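Local coordinates for Ara h 8 allergen isoform (Arachis hypogaea, PDB 6V8M), which is a plant defence-related protein of the Bet v 1 (PR-10) family that binds amphipathic aromatic ligands and may bind abscisic acid, at residues 42-47 and 51-56. Numbering follows the deposited sequence.
Sequences EIVEGN and GTVKKV. With 2AN (8-anilino-1-naphthalene sulfonate), chain G; 2AN (8-anilino-1-naphthalene sulfonate), chain E; 2AN (8-anilino-1-naphthalene sulfonate), chain H.
Lys55 and Val44, whose CB and CG2 meet at 3.8 Å, sit against the naphthalene of the chain G ligand. The lysine lays CD and CE over one face, while Val44 CG2 comes nearer the ring edge, at C2. A second naphthalene, of chain H, lies offset over the opposite face and takes Val44 CG1 on its C6 (3.5 Å): valine's two branches serve two ligands. Glu42 turns its carboxylate to the electropositive C-H edge of the chain G anilino ring, OE2 3.4 Å from C15. Lysine suits because its chain, CG anti to the backbone N (chi1 -175°) and then extended, offers alkyl to the ring and NZ to sulfonate O2 (2.8 Å); Tyr66 adds a cation-pi partner. A water bridges Glu42 OE1 and Lys55 O.

The backbones carrying these side chains pair antiparallel, Glu42 and Lys55 exchanging two nearly straight bonds. Val44 N and Glu45 N (3.2 Å) share Val53 O: a classic beta bulge, where strand 38-45 turns a corner. On the other face Ile43 CD1 lies beside Lys54 CG, whose amine salt-bridges Asp28. Gly46, at glycine-favouring positive phi (98°), has no CB to strike Thr52 OG1, which bonds Gly49 O and, weakly, Asn47 N (3.4 Å).

Apolar stems with charged ends make this hairpin face amphipathic, matching an anionic aromatic guest; chiefly the sulfonate, with Glu42 OE1 farther off (4.5 Å from Lys55 NZ), would probably favour the ammonium form.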
# COMPACT_ATOMS: atom_id res chain seq x y z
N GLU A 42 10.13 -1.92 -8.79
CA GLU A 42 11.15 -1.19 -9.57
C GLU A 42 10.76 0.28 -9.59
O GLU A 42 9.58 0.57 -9.82
CB GLU A 42 11.17 -1.70 -10.99
CG GLU A 42 11.55 -3.17 -11.11
CD GLU A 42 11.51 -3.70 -12.54
OE1 GLU A 42 10.38 -3.96 -13.07
OE2 GLU A 42 12.61 -3.81 -13.13
N ILE A 43 11.72 1.17 -9.34
CA ILE A 43 11.49 2.64 -9.44
C ILE A 43 11.58 3.01 -10.93
O ILE A 43 12.66 2.87 -11.48
CB ILE A 43 12.50 3.44 -8.60
CG1 ILE A 43 12.57 2.95 -7.15
CG2 ILE A 43 12.23 4.93 -8.69
CD1 ILE A 43 11.23 2.95 -6.43
N VAL A 44 10.48 3.47 -11.52
CA VAL A 44 10.39 3.91 -12.94
C VAL A 44 10.91 5.34 -13.05
O VAL A 44 11.69 5.65 -13.99
CB VAL A 44 8.94 3.84 -13.45
CG1 VAL A 44 8.86 4.34 -14.90
CG2 VAL A 44 8.37 2.43 -13.35
N GLU A 45 10.52 6.20 -12.12
CA GLU A 45 10.96 7.61 -12.06
C GLU A 45 11.14 8.03 -10.60
O GLU A 45 10.32 7.61 -9.75
CB GLU A 45 9.94 8.55 -12.70
CG GLU A 45 9.66 8.24 -14.17
CD GLU A 45 10.83 8.32 -15.14
OE1 GLU A 45 11.82 9.08 -14.87
OE2 GLU A 45 10.76 7.62 -16.21
N GLY A 46 12.17 8.81 -10.34
CA GLY A 46 12.35 9.51 -9.05
C GLY A 46 13.28 8.78 -8.11
O GLY A 46 13.91 7.79 -8.53
N ASN A 47 13.27 9.25 -6.87
CA ASN A 47 14.31 9.20 -5.82
C ASN A 47 13.74 8.53 -4.56
O ASN A 47 14.51 8.30 -3.62
CB ASN A 47 14.79 10.64 -5.53
CG ASN A 47 13.66 11.61 -5.17
OD1 ASN A 47 12.47 11.35 -5.38
ND2 ASN A 47 14.01 12.78 -4.64
N GLY A 51 6.13 12.11 -6.07
CA GLY A 51 6.21 12.03 -7.55
C GLY A 51 6.90 10.76 -8.02
O GLY A 51 6.87 10.52 -9.22
N THR A 52 7.56 10.00 -7.13
CA THR A 52 8.24 8.73 -7.48
C THR A 52 7.20 7.77 -8.05
O THR A 52 6.08 7.66 -7.48
CB THR A 52 8.96 8.11 -6.28
OG1 THR A 52 10.00 9.01 -5.89
CG2 THR A 52 9.51 6.73 -6.59
N VAL A 53 7.52 7.14 -9.17
CA VAL A 53 6.65 6.12 -9.82
C VAL A 53 7.34 4.77 -9.73
O VAL A 53 8.52 4.69 -10.10
CB VAL A 53 6.30 6.50 -11.27
CG1 VAL A 53 5.44 5.43 -11.93
CG2 VAL A 53 5.59 7.85 -11.27
N LYS A 54 6.60 3.77 -9.28
CA LYS A 54 7.12 2.40 -9.15
C LYS A 54 6.30 1.45 -10.01
O LYS A 54 5.06 1.61 -10.14
CB LYS A 54 7.06 1.87 -7.72
CG LYS A 54 7.41 2.89 -6.64
CD LYS A 54 7.28 2.31 -5.25
CE LYS A 54 7.46 3.33 -4.16
NZ LYS A 54 7.20 2.74 -2.82
N LYS A 55 6.96 0.42 -10.48
CA LYS A 55 6.29 -0.68 -11.18
C LYS A 55 6.33 -1.89 -10.24
O LYS A 55 7.45 -2.32 -9.88
CB LYS A 55 6.99 -0.97 -12.50
CG LYS A 55 6.31 -2.01 -13.36
CD LYS A 55 7.14 -2.35 -14.58
CE LYS A 55 6.37 -3.29 -15.48
NZ LYS A 55 7.26 -4.05 -16.38
N VAL A 56 5.17 -2.42 -9.92
CA VAL A 56 5.10 -3.61 -9.04
C VAL A 56 4.69 -4.80 -9.89
O VAL A 56 3.60 -4.77 -10.44
CB VAL A 56 4.15 -3.45 -7.85
CG1 VAL A 56 4.14 -4.75 -7.07
CG2 VAL A 56 4.46 -2.25 -6.96
C1 2AN G . 8.23 -0.07 -17.34
C2 2AN G . 7.77 1.08 -16.76
C3 2AN G . 6.42 1.44 -16.84
C4 2AN G . 5.53 0.67 -17.52
C5 2AN G . 5.96 -0.52 -18.15
C6 2AN G . 5.04 -1.33 -18.86
C7 2AN G . 5.44 -2.47 -19.47
C8 2AN G . 6.78 -2.89 -19.39
N 2AN G . 9.59 -0.43 -17.28
S 2AN G . 9.35 -2.78 -18.66
C9 2AN G . 7.70 -2.14 -18.73
C10 2AN G . 7.33 -0.92 -18.07
C11 2AN G . 10.55 -0.14 -16.30
C12 2AN G . 11.36 0.98 -16.43
C13 2AN G . 12.33 1.26 -15.48
C14 2AN G . 12.51 0.42 -14.41
C15 2AN G . 11.73 -0.70 -14.28
C16 2AN G . 10.75 -0.99 -15.22
O1 2AN G . 9.28 -4.21 -19.30
O2 2AN G . 9.70 -2.97 -17.29
O3 2AN G . 10.19 -1.97 -19.49
C1 2AN E . -2.01 -4.59 -6.38
C2 2AN E . -3.17 -4.71 -7.09
C3 2AN E . -4.39 -4.27 -6.57
C4 2AN E . -4.45 -3.81 -5.30
C5 2AN E . -3.28 -3.67 -4.52
C6 2AN E . -3.37 -3.14 -3.21
C7 2AN E . -2.29 -3.00 -2.44
C8 2AN E . -1.02 -3.31 -2.93
N 2AN E . -0.82 -5.13 -6.88
S 2AN E . 0.81 -4.01 -4.70
C9 2AN E . -0.87 -3.87 -4.17
C10 2AN E . -2.01 -4.06 -5.04
C11 2AN E . -0.64 -6.01 -7.96
C12 2AN E . 0.58 -5.95 -8.61
C13 2AN E . 0.82 -6.74 -9.73
C14 2AN E . -0.15 -7.60 -10.19
C15 2AN E . -1.37 -7.68 -9.55
C16 2AN E . -1.62 -6.89 -8.44
O1 2AN E . 0.87 -3.39 -5.99
O2 2AN E . 1.65 -3.41 -3.70
O3 2AN E . 1.18 -5.49 -4.87
C1 2AN H . 7.59 1.71 -20.70
C2 2AN H . 6.24 1.67 -20.56
C3 2AN H . 5.56 2.55 -19.71
C4 2AN H . 6.25 3.47 -18.99
C5 2AN H . 7.66 3.56 -19.09
C6 2AN H . 8.38 4.52 -18.33
C7 2AN H . 9.73 4.61 -18.41
C8 2AN H . 10.45 3.75 -19.26
N 2AN H . 8.28 0.80 -21.54
S 2AN H . 10.80 1.80 -21.06
C9 2AN H . 9.80 2.81 -20.01
C10 2AN H . 8.37 2.67 -19.95
C11 2AN H . 7.80 -0.06 -22.55
C12 2AN H . 7.26 0.44 -23.72
C13 2AN H . 6.83 -0.43 -24.72
C14 2AN H . 6.95 -1.79 -24.55
C15 2AN H . 7.50 -2.29 -23.39
C16 2AN H . 7.93 -1.44 -22.39
O1 2AN H . 10.58 0.32 -20.57
O2 2AN H . 10.30 1.91 -22.40
O3 2AN H . 12.17 2.12 -20.82
O HOH W 1 8.43 -4.53 -11.32